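Local coordinates for protein GH127 beta-L-arabinofuranoside (Geobacillus stearothermophilus, PDB 4QK0) that probably hydrolyses beta-L-arabinofuranosides, releasing L-arabinose, as a glycoside hydrolase of family 127, at residues 152-156 and 202-206; 258-262 and 294-299; 567-571 and 639-643. All coordinates share one frame; numbering follows the deposited sequence.

Contact 1 of 3, residues 152-156 and 202-206; sequences VAYFR and YEVTG
Val204 of helix 194-205 packs against Val152, Phe155 and Arg156 of helix 140-158. Its CG2 is shared by the Phe155 ring and the Arg156 guanidinium, while CG1 turns to Val152. In the apolar part, CG2 of Val204 lies at the edge of the Phe155 ring, near the ring plane, 3.7 Å from CD2 of Phe155, and CG1 of Val204 passes CG2 of Val152 at 4.1 Å. The ring reaches this place because CG of Phe155 is anti to the backbone N (chi1 178°). Leu164 of helix 162-177 touches both Phe155 and Val204.

The polar part is looser. Arg156 is bent at chi3 (144°) and brings its guanidinium over the valine, so that CG2 of Val204 sits 3.6 Å above one face of that plane, displaced from the centre of the group. NH1 of Arg156 stays 4.3 Å from OE1 of Glu203, beyond salt-bridge range, although the opposite charges probably still attract. The other oxygen of Glu203, OE2, has its salt-bridge partners elsewhere, in Lys282 and Arg346.

With an apolar centre and charged groups on the outer side, this is surface packing of neighbouring helices in the GH127 catalytic domain, whose family belongs to the six-hairpin glycosidase clan, the (alpha/alpha)6 barrel fold.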
ATOM      1  N   VAL A 152      16.309 -15.783  34.673  1.00 25.91           N
ATOM      2  CA  VAL A 152      16.173 -17.236  34.559  1.00 26.23           C
ATOM      3  C   VAL A 152      17.310 -17.804  33.726  1.00 27.13           C
ATOM      4  O   VAL A 152      17.988 -18.771  34.125  1.00 28.95           O
ATOM      5  CB  VAL A 152      14.815 -17.649  33.940  1.00 24.81           C
ATOM      6  CG1 VAL A 152      14.777 -19.148  33.620  1.00 24.08           C
ATOM      7  CG2 VAL A 152      13.697 -17.305  34.886  1.00 24.13           C
ATOM      8  N   ALA A 153      17.523 -17.206  32.563  1.00 25.63           N
ATOM      9  CA  ALA A 153      18.562 -17.686  31.686  1.00 24.41           C
ATOM     10  C   ALA A 153      19.956 -17.611  32.329  1.00 25.46           C
ATOM     11  O   ALA A 153      20.796 -18.478  32.094  1.00 25.96           O
ATOM     12  CB  ALA A 153      18.563 -16.921  30.362  1.00 23.97           C
ATOM     13  N   TYR A 154      20.213 -16.519  33.017  1.00 25.49           N
ATOM     14  CA  TYR A 154      21.506 -16.274  33.590  1.00 28.26           C
ATOM     15  C   TYR A 154      21.750 -17.293  34.729  1.00 28.60           C
ATOM     16  O   TYR A 154      22.843 -17.796  34.878  1.00 26.63           O
ATOM     17  CB  TYR A 154      21.602 -14.805  34.081  1.00 30.10           C
ATOM     18  CG  TYR A 154      23.020 -14.391  34.370  1.00 36.19           C
ATOM     19  CD1 TYR A 154      23.882 -14.065  33.338  1.00 37.80           C
ATOM     20  CD2 TYR A 154      23.523 -14.378  35.678  1.00 39.67           C
ATOM     21  CE1 TYR A 154      25.198 -13.719  33.577  1.00 39.28           C
ATOM     22  CE2 TYR A 154      24.836 -14.023  35.933  1.00 35.51           C
ATOM     23  CZ  TYR A 154      25.670 -13.694  34.876  1.00 39.24           C
ATOM     24  OH  TYR A 154      26.992 -13.344  35.077  1.00 35.44           O
ATOM     25  N   PHE A 155      20.716 -17.611  35.500  1.00 30.68           N
ATOM     26  CA  PHE A 155      20.835 -18.671  36.490  1.00 31.94           C
ATOM     27  C   PHE A 155      21.182 -20.042  35.906  1.00 31.73           C
ATOM     28  O   PHE A 155      22.095 -20.724  36.373  1.00 34.28           O
ATOM     29  CB  PHE A 155      19.562 -18.791  37.290  1.00 32.30           C
ATOM     30  CG  PHE A 155      19.614 -19.903  38.278  1.00 33.83           C
ATOM     31  CD1 PHE A 155      20.547 -19.869  39.319  1.00 35.99           C
ATOM     32  CD2 PHE A 155      18.793 -21.001  38.154  1.00 33.24           C
ATOM     33  CE1 PHE A 155      20.645 -20.908  40.222  1.00 36.59           C
ATOM     34  CE2 PHE A 155      18.874 -22.045  39.066  1.00 34.40           C
ATOM     35  CZ  PHE A 155      19.790 -21.993  40.098  1.00 37.07           C
ATOM     36  N   ARG A 156      20.473 -20.435  34.878  1.00 32.99           N
ATOM     37  CA  ARG A 156      20.688 -21.727  34.240  1.00 36.42           C
ATOM     38  C   ARG A 156      22.046 -21.799  33.656  1.00 39.47           C
ATOM     39  O   ARG A 156      22.617 -22.877  33.622  1.00 38.77           O
ATOM     40  CB  ARG A 156      19.648 -22.015  33.126  1.00 38.28           C
ATOM     41  CG  ARG A 156      18.269 -22.193  33.699  1.00 43.32           C
ATOM     42  CD  ARG A 156      17.205 -22.618  32.711  1.00 48.95           C
ATOM     43  NE  ARG A 156      16.357 -23.504  33.495  1.00 59.09           N
ATOM     44  CZ  ARG A 156      15.043 -23.591  33.432  1.00 63.76           C
ATOM     45  NH1 ARG A 156      14.362 -22.839  32.570  1.00 65.28           N
ATOM     46  NH2 ARG A 156      14.434 -24.462  34.247  1.00 58.35           N
ATOM     47  N   TYR A 202       8.459 -19.815  36.984  1.00 33.78           N
ATOM     48  CA  TYR A 202       7.864 -20.964  37.635  1.00 35.41           C
ATOM     49  C   TYR A 202       8.685 -22.240  37.410  1.00 34.12           C
ATOM     50  O   TYR A 202       8.937 -22.962  38.351  1.00 31.86           O
ATOM     51  CB  TYR A 202       6.434 -21.164  37.180  1.00 37.75           C
ATOM     52  CG  TYR A 202       5.895 -22.497  37.594  1.00 39.41           C
ATOM     53  CD1 TYR A 202       5.562 -22.758  38.943  1.00 41.39           C
ATOM     54  CD2 TYR A 202       5.740 -23.508  36.673  1.00 40.63           C
ATOM     55  CE1 TYR A 202       5.074 -23.999  39.339  1.00 42.28           C
ATOM     56  CE2 TYR A 202       5.266 -24.761  37.060  1.00 43.66           C
ATOM     57  CZ  TYR A 202       4.941 -25.005  38.387  1.00 45.70           C
ATOM     58  OH  TYR A 202       4.470 -26.245  38.729  1.00 51.14           O
ATOM     59  N   GLU A 203       9.138 -22.464  36.187  1.00 34.31           N
ATOM     60  CA  GLU A 203       9.857 -23.682  35.853  1.00 36.26           C
ATOM     61  C   GLU A 203      11.134 -23.754  36.607  1.00 37.92           C
ATOM     62  O   GLU A 203      11.596 -24.817  36.928  1.00 40.17           O
ATOM     63  CB  GLU A 203      10.205 -23.758  34.384  1.00 38.02           C
ATOM     64  CG  GLU A 203       9.052 -24.138  33.489  1.00 43.01           C
ATOM     65  CD  GLU A 203       9.203 -23.693  32.019  1.00 47.20           C
ATOM     66  OE1 GLU A 203      10.201 -23.049  31.593  1.00 45.99           O
ATOM     67  OE2 GLU A 203       8.268 -24.004  31.272  1.00 48.13           O
ATOM     68  N   VAL A 204      11.740 -22.619  36.905  1.00 38.49           N
ATOM     69  CA  VAL A 204      13.032 -22.669  37.548  1.00 34.33           C
ATOM     70  C   VAL A 204      12.901 -22.590  39.045  1.00 30.07           C
ATOM     71  O   VAL A 204      13.819 -22.958  39.720  1.00 33.48           O
ATOM     72  CB  VAL A 204      13.999 -21.589  36.960  1.00 35.96           C
ATOM     73  CG1 VAL A 204      13.862 -20.260  37.657  1.00 34.79           C
ATOM     74  CG2 VAL A 204      15.417 -22.068  37.021  1.00 40.67           C
ATOM     75  N   THR A 205      11.809 -22.068  39.572  1.00 29.79           N
ATOM     76  CA  THR A 205      11.669 -21.924  41.010  1.00 28.96           C
ATOM     77  C   THR A 205      10.702 -22.909  41.669  1.00 33.21           C
ATOM     78  O   THR A 205      10.734 -23.064  42.866  1.00 34.17           O
ATOM     79  CB  THR A 205      11.120 -20.535  41.405  1.00 27.82           C
ATOM     80  OG1 THR A 205       9.832 -20.344  40.840  1.00 31.99           O
ATOM     81  CG2 THR A 205      12.042 -19.417  40.999  1.00 31.12           C
ATOM     82  N   GLY A 206       9.752 -23.456  40.914  1.00 35.53           N
ATOM     83  CA  GLY A 206       8.695 -24.269  41.476  1.00 33.48           C
ATOM     84  C   GLY A 206       7.658 -23.486  42.249  1.00 34.41           C
ATOM     85  O   GLY A 206       6.704 -24.056  42.779  1.00 35.41           O
TER

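Contact 2 of 3, residues 258-262 and 294-299; sequences EQKQA and TLWENV
Asn298 ties loop 258-262 to helix 286-302 through the backbone of Ala262, within the (alpha/alpha)6-type catalytic domain and just before the short strand 264-265. Its CB lies 3.9 Å from the carbonyl O of Lys260. With CG anti to the backbone N, the amide is carried out to the loop, and CG of Asn298 comes to 3.9 Å from CA of Gln261. OD1 then accepts the hydrogen bond from the backbone N of Ala262, 3.0 Å long with an N-H...O angle of 159°, the donor tilted 33° from the carbonyl plane. The same oxygen takes a second hydrogen bond from NE2 of Gln303, which also binds the carbonyl of Ala262. At the other tip, ND2 donates to OD1 of Asp322 and passes CG of Gln261; the two side-chain amide planes stand 84° apart. With both ends of the amide engaged, its flip is probably fixed.

Apolar groups flank this polar grip. CD2 of Leu295 lies 3.4 Å from the carbonyl O of Gln259 and also touches the carbonyl carbon of Gln261, with Tyr273 and Met276 of helix 266-283 packing on this leucine as well. On the next turn of the helix, CG2 of Val299 rests 3.6 Å from CB of Ala262.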
ATOM      1  N   GLU A 258     -12.128 -16.814  23.262  1.00 30.53           N
ATOM      2  CA  GLU A 258     -13.049 -16.491  22.181  1.00 31.58           C
ATOM      3  C   GLU A 258     -12.337 -15.936  20.923  1.00 32.00           C
ATOM      4  O   GLU A 258     -12.990 -15.646  19.933  1.00 32.62           O
ATOM      5  CB  GLU A 258     -14.045 -15.462  22.671  1.00 35.32           C
ATOM      6  CG  GLU A 258     -14.862 -16.019  23.814  1.00 41.79           C
ATOM      7  CD  GLU A 258     -15.690 -14.966  24.551  1.00 47.66           C
ATOM      8  OE1 GLU A 258     -15.817 -15.140  25.782  1.00 55.40           O
ATOM      9  OE2 GLU A 258     -16.209 -13.982  23.948  1.00 44.85           O
ATOM     10  N   GLN A 259     -11.015 -15.762  20.983  1.00 30.54           N
ATOM     11  CA  GLN A 259     -10.222 -15.312  19.825  1.00 27.62           C
ATOM     12  C   GLN A 259      -9.964 -16.485  18.892  1.00 28.26           C
ATOM     13  O   GLN A 259      -9.216 -17.431  19.211  1.00 28.09           O
ATOM     14  CB  GLN A 259      -8.911 -14.622  20.280  1.00 24.96           C
ATOM     15  CG  GLN A 259      -9.195 -13.338  21.008  1.00 24.28           C
ATOM     16  CD  GLN A 259      -7.946 -12.579  21.419  1.00 28.81           C
ATOM     17  OE1 GLN A 259      -6.896 -12.636  20.742  1.00 25.61           O
ATOM     18  NE2 GLN A 259      -8.031 -11.885  22.558  1.00 26.95           N
ATOM     19  N   LYS A 260     -10.603 -16.426  17.729  1.00 28.55           N
ATOM     20  CA  LYS A 260     -10.464 -17.462  16.730  1.00 32.37           C
ATOM     21  C   LYS A 260      -9.635 -17.060  15.520  1.00 32.23           C
ATOM     22  O   LYS A 260      -9.282 -17.928  14.711  1.00 26.15           O
ATOM     23  CB  LYS A 260     -11.852 -17.904  16.274  1.00 39.27           C
ATOM     24  CG  LYS A 260     -12.655 -18.535  17.405  1.00 45.53           C
ATOM     25  CD  LYS A 260     -13.983 -19.098  16.922  1.00 55.31           C
ATOM     26  CE  LYS A 260     -14.945 -19.314  18.085  1.00 58.45           C
ATOM     27  NZ  LYS A 260     -14.268 -19.948  19.255  1.00 57.10           N
ATOM     28  N   GLN A 261      -9.351 -15.759  15.404  1.00 30.25           N
ATOM     29  CA  GLN A 261      -8.406 -15.227  14.415  1.00 29.00           C
ATOM     30  C   GLN A 261      -7.330 -14.434  15.071  1.00 23.13           C
ATOM     31  O   GLN A 261      -7.566 -13.712  16.039  1.00 23.36           O
ATOM     32  CB  GLN A 261      -9.071 -14.270  13.404  1.00 30.95           C
ATOM     33  CG  GLN A 261     -10.002 -14.945  12.419  1.00 36.51           C
ATOM     34  CD  GLN A 261     -11.355 -15.171  13.042  1.00 42.48           C
ATOM     35  OE1 GLN A 261     -11.813 -14.353  13.827  1.00 44.90           O
ATOM     36  NE2 GLN A 261     -12.003 -16.265  12.688  1.00 47.20           N
ATOM     37  N   ALA A 262      -6.157 -14.518  14.481  1.00 21.82           N
ATOM     38  CA  ALA A 262      -5.068 -13.621  14.824  1.00 20.03           C
ATOM     39  C   ALA A 262      -5.400 -12.240  14.307  1.00 20.43           C
ATOM     40  O   ALA A 262      -5.799 -12.075  13.163  1.00 22.92           O
ATOM     41  CB  ALA A 262      -3.781 -14.103  14.207  1.00 18.21           C
ATOM     42  N   THR A 294      -6.639 -23.506  17.401  1.00 26.10           N
ATOM     43  CA  THR A 294      -7.443 -22.774  16.454  1.00 28.00           C
ATOM     44  C   THR A 294      -6.631 -21.561  15.968  1.00 27.53           C
ATOM     45  O   THR A 294      -6.603 -21.286  14.792  1.00 24.48           O
ATOM     46  CB  THR A 294      -8.740 -22.314  17.123  1.00 28.19           C
ATOM     47  OG1 THR A 294      -9.496 -23.485  17.426  1.00 32.86           O
ATOM     48  CG2 THR A 294      -9.576 -21.418  16.224  1.00 29.10           C
ATOM     49  N   LEU A 295      -5.941 -20.903  16.887  1.00 22.20           N
ATOM     50  CA  LEU A 295      -5.132 -19.764  16.522  1.00 22.26           C
ATOM     51  C   LEU A 295      -3.917 -20.171  15.718  1.00 23.62           C
ATOM     52  O   LEU A 295      -3.575 -19.497  14.764  1.00 25.21           O
ATOM     53  CB  LEU A 295      -4.740 -18.973  17.741  1.00 22.68           C
ATOM     54  CG  LEU A 295      -5.943 -18.228  18.341  1.00 20.84           C
ATOM     55  CD1 LEU A 295      -5.704 -17.880  19.791  1.00 22.66           C
ATOM     56  CD2 LEU A 295      -6.227 -16.953  17.585  1.00 23.65           C
ATOM     57  N   TRP A 296      -3.306 -21.299  16.065  1.00 22.78           N
ATOM     58  CA  TRP A 296      -2.207 -21.832  15.310  1.00 22.60           C
ATOM     59  C   TRP A 296      -2.570 -22.071  13.872  1.00 23.87           C
ATOM     60  O   TRP A 296      -1.805 -21.758  12.959  1.00 25.56           O
ATOM     61  CB  TRP A 296      -1.746 -23.169  15.892  1.00 20.64           C
ATOM     62  CG  TRP A 296      -0.755 -23.833  15.032  1.00 18.36           C
ATOM     63  CD1 TRP A 296      -0.967 -24.802  14.141  1.00 18.04           C
ATOM     64  CD2 TRP A 296       0.620 -23.512  14.961  1.00 19.21           C
ATOM     65  NE1 TRP A 296       0.193 -25.126  13.511  1.00 19.64           N
ATOM     66  CE2 TRP A 296       1.186 -24.347  14.009  1.00 19.43           C
ATOM     67  CE3 TRP A 296       1.425 -22.624  15.651  1.00 19.92           C
ATOM     68  CZ2 TRP A 296       2.508 -24.340  13.718  1.00 23.97           C
ATOM     69  CZ3 TRP A 296       2.724 -22.569  15.363  1.00 22.27           C
ATOM     70  CH2 TRP A 296       3.281 -23.425  14.379  1.00 24.65           C
ATOM     71  N   GLU A 297      -3.667 -22.749  13.661  1.00 23.29           N
ATOM     72  CA  GLU A 297      -4.137 -23.011  12.311  1.00 26.54           C
ATOM     73  C   GLU A 297      -4.427 -21.702  11.570  1.00 25.90           C
ATOM     74  O   GLU A 297      -4.103 -21.583  10.406  1.00 26.05           O
ATOM     75  CB  GLU A 297      -5.408 -23.872  12.345  1.00 30.88           C
ATOM     76  CG  GLU A 297      -5.116 -25.306  12.842  1.00 40.27           C
ATOM     77  CD  GLU A 297      -4.299 -26.149  11.849  1.00 46.37           C
ATOM     78  OE1 GLU A 297      -4.814 -26.390  10.723  1.00 59.50           O
ATOM     79  OE2 GLU A 297      -3.143 -26.569  12.153  1.00 51.26           O
ATOM     80  N   ASN A 298      -5.034 -20.721  12.244  1.00 24.15           N
ATOM     81  CA  ASN A 298      -5.331 -19.495  11.578  1.00 23.88           C
ATOM     82  C   ASN A 298      -4.026 -18.770  11.159  1.00 25.79           C
ATOM     83  O   ASN A 298      -3.901 -18.298  10.024  1.00 24.73           O
ATOM     84  CB  ASN A 298      -6.143 -18.588  12.434  1.00 22.91           C
ATOM     85  CG  ASN A 298      -6.570 -17.322  11.671  1.00 25.31           C
ATOM     86  OD1 ASN A 298      -6.187 -16.198  12.006  1.00 23.08           O
ATOM     87  ND2 ASN A 298      -7.435 -17.512  10.675  1.00 23.04           N
ATOM     88  N   VAL A 299      -3.063 -18.667  12.071  1.00 22.38           N
ATOM     89  CA  VAL A 299      -1.823 -17.941  11.765  1.00 22.08           C
ATOM     90  C   VAL A 299      -1.070 -18.661  10.646  1.00 23.74           C
ATOM     91  O   VAL A 299      -0.708 -18.038   9.663  1.00 23.87           O
ATOM     92  CB  VAL A 299      -0.907 -17.813  12.988  1.00 19.48           C
ATOM     93  CG1 VAL A 299       0.441 -17.321  12.568  1.00 22.26           C
ATOM     94  CG2 VAL A 299      -1.505 -16.869  13.968  1.00 19.42           C
TER

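Contact 3 of 3, residues 567-571 and 639-643; sequences GPNLA and GEMVV
Leu570 lays its side chain antiparallel alongside that of Glu640, with CD1 of Leu570 3.6 Å from CB of Glu640. The pair joins the loop after helix 563-566 to the residue just ahead of strand 641-647 in the beta-sheet C-terminal domain of the GH127 family. Nearer the backbone, CB of Leu570 meets CG2 of Val642 at 3.8 Å, so the apolar side of the loop is packed against two residues that alternate along the chain, Glu640 and Val642, whose CB atoms both face it.

The carboxylate of Glu640 grips two successive backbone amides. OE2 accepts from N of Asn569 at 2.8 Å, met from above the carboxylate plane, 43° out of it. OE1 accepts from N of Leu570 at 2.9 Å on its syn side, with a nearly straight N-H...O angle of 170°. The chain extended beyond CG (chi2 -169°) carries the acid to the loop. OE2 also forms a salt bridge with Arg544 of the second subunit, and ND2 of Asn569 donates to the carbonyl of Pro541 of that subunit, so the loop takes part in the dimer interface. The arginine probably favours the charged form of the acid. A glutamine in place of Glu640 would probably weaken the grip, since its NH2 end could not accept from one of the two amides and the neighbouring arginine would be left without its countercharge. A water that accepts from N of Ala571, with 3.3 Å between that N and the water oxygen, also lies against OE1 of Glu640, at a doubtfully short distance.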
ATOM      1  N   GLY A 567      19.640  -8.955 -13.201  1.00 29.99           N
ATOM      2  CA  GLY A 567      19.215  -7.711 -13.808  1.00 30.75           C
ATOM      3  C   GLY A 567      17.988  -7.096 -13.165  1.00 33.51           C
ATOM      4  O   GLY A 567      17.300  -7.732 -12.350  1.00 38.35           O
ATOM      5  N   PRO A 568      17.696  -5.854 -13.551  1.00 34.08           N
ATOM      6  CA  PRO A 568      16.526  -5.204 -12.993  1.00 33.27           C
ATOM      7  C   PRO A 568      15.223  -5.696 -13.581  1.00 29.39           C
ATOM      8  O   PRO A 568      15.191  -6.576 -14.452  1.00 29.81           O
ATOM      9  CB  PRO A 568      16.774  -3.714 -13.319  1.00 32.08           C
ATOM     10  CG  PRO A 568      17.665  -3.720 -14.519  1.00 31.12           C
ATOM     11  CD  PRO A 568      18.305  -5.067 -14.650  1.00 32.19           C
ATOM     12  N   ASN A 569      14.146  -5.172 -13.022  1.00 29.81           N
ATOM     13  CA  ASN A 569      12.772  -5.506 -13.420  1.00 29.45           C
ATOM     14  C   ASN A 569      12.424  -6.975 -13.251  1.00 27.87           C
ATOM     15  O   ASN A 569      12.123  -7.689 -14.215  1.00 25.33           O
ATOM     16  CB  ASN A 569      12.472  -5.015 -14.856  1.00 30.00           C
ATOM     17  CG  ASN A 569      10.988  -4.999 -15.143  1.00 33.85           C
ATOM     18  OD1 ASN A 569      10.191  -5.468 -14.317  1.00 31.74           O
ATOM     19  ND2 ASN A 569      10.598  -4.450 -16.301  1.00 33.41           N
ATOM     20  N   LEU A 570      12.473  -7.432 -12.013  1.00 28.35           N
ATOM     21  CA  LEU A 570      12.284  -8.862 -11.737  1.00 27.59           C
ATOM     22  C   LEU A 570      10.833  -9.255 -11.934  1.00 25.29           C
ATOM     23  O   LEU A 570      10.550 -10.413 -12.154  1.00 24.79           O
ATOM     24  CB  LEU A 570      12.794  -9.247 -10.348  1.00 27.60           C
ATOM     25  CG  LEU A 570      14.284  -9.001 -10.116  1.00 29.56           C
ATOM     26  CD1 LEU A 570      14.633  -9.224  -8.656  1.00 32.06           C
ATOM     27  CD2 LEU A 570      15.130  -9.881 -10.979  1.00 29.54           C
ATOM     28  N   ALA A 571       9.916  -8.307 -11.887  1.00 27.77           N
ATOM     29  CA  ALA A 571       8.496  -8.598 -12.261  1.00 26.73           C
ATOM     30  C   ALA A 571       8.392  -9.082 -13.697  1.00 28.00           C
ATOM     31  O   ALA A 571       7.554  -9.923 -14.015  1.00 27.28           O
ATOM     32  CB  ALA A 571       7.628  -7.369 -12.069  1.00 26.87           C
ATOM     33  N   GLY A 639      19.333  -3.469  -4.439  1.00 28.62           N
ATOM     34  CA  GLY A 639      18.788  -3.942  -5.693  1.00 30.66           C
ATOM     35  C   GLY A 639      17.428  -4.580  -5.514  1.00 32.84           C
ATOM     36  O   GLY A 639      16.959  -4.791  -4.379  1.00 35.39           O
ATOM     37  N   GLU A 640      16.766  -4.839  -6.631  1.00 29.18           N
ATOM     38  CA  GLU A 640      15.513  -5.549  -6.613  1.00 28.22           C
ATOM     39  C   GLU A 640      15.697  -6.956  -6.020  1.00 27.72           C
ATOM     40  O   GLU A 640      16.771  -7.579  -6.170  1.00 23.51           O
ATOM     41  CB  GLU A 640      14.938  -5.641  -8.037  1.00 27.71           C
ATOM     42  CG  GLU A 640      14.492  -4.292  -8.583  1.00 31.31           C
ATOM     43  CD  GLU A 640      13.674  -4.410  -9.872  1.00 29.85           C
ATOM     44  OE1 GLU A 640      12.848  -5.352 -10.034  1.00 29.41           O
ATOM     45  OE2 GLU A 640      13.908  -3.580 -10.759  1.00 31.91           O
HETATM   46  N   MSE A 641      14.593  -7.467  -5.450  1.00 26.78           N
HETATM   47  CA  MSE A 641      14.495  -8.871  -4.964  1.00 25.33           C
HETATM   48  C   MSE A 641      13.072  -9.330  -5.030  1.00 22.42           C
HETATM   49  O   MSE A 641      12.187  -8.557  -4.765  1.00 25.16           O
HETATM   50  CB  MSE A 641      15.036  -8.927  -3.533  1.00 23.00           C
HETATM   51  CG  MSE A 641      15.042 -10.340  -2.956  1.00 23.78           C
HETATM   52 SE   MSE A 641      13.270 -10.730  -2.122  1.00 21.44          SE
HETATM   53  CE  MSE A 641      13.368  -9.608  -0.614  1.00 21.72           C
ATOM     54  N   VAL A 642      12.842 -10.569  -5.462  1.00 23.94           N
ATOM     55  CA  VAL A 642      11.548 -11.187  -5.348  1.00 23.13           C
ATOM     56  C   VAL A 642      11.666 -12.608  -4.928  1.00 22.56           C
ATOM     57  O   VAL A 642      12.595 -13.269  -5.302  1.00 21.09           O
ATOM     58  CB  VAL A 642      10.708 -11.194  -6.653  1.00 24.69           C
ATOM     59  CG1 VAL A 642      10.305  -9.791  -7.027  1.00 30.06           C
ATOM     60  CG2 VAL A 642      11.459 -11.794  -7.812  1.00 24.39           C
ATOM     61  N   VAL A 643      10.639 -13.069  -4.201  1.00 21.92           N
ATOM     62  CA  VAL A 643      10.463 -14.472  -3.850  1.00 21.13           C
ATOM     63  C   VAL A 643       9.441 -15.089  -4.781  1.00 20.54           C
ATOM     64  O   VAL A 643       9.695 -16.128  -5.394  1.00 18.05           O
ATOM     65  CB  VAL A 643       9.963 -14.647  -2.393  1.00 22.38           C
ATOM     66  CG1 VAL A 643       9.522 -16.087  -2.090  1.00 21.80           C
ATOM     67  CG2 VAL A 643      11.050 -14.246  -1.428  1.00 24.87           C
TER
HETATM   68  O   HOH W   1      10.465  -5.289 -10.813  1.00 32.05           O

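Contact 1 is a surface contact, whereas contacts 2 and 3 are buried. Contacts 1 and 2 both belong to the catalytic domain, but they join different elements, two helices in the first and a helix with a loop in the second; their centres lie 30 Å apart. Contact 3 sits in the C-terminal domain, on the opposite side of the chain's centre from contact 1, and pairs a loop with the entry of a strand. The chemistry follows the setting: contact 1 has apolar packing with charged groups at its outer side, contact 2 relies on a neutral amide, and contact 3 on a carboxylate that also reaches the second subunit.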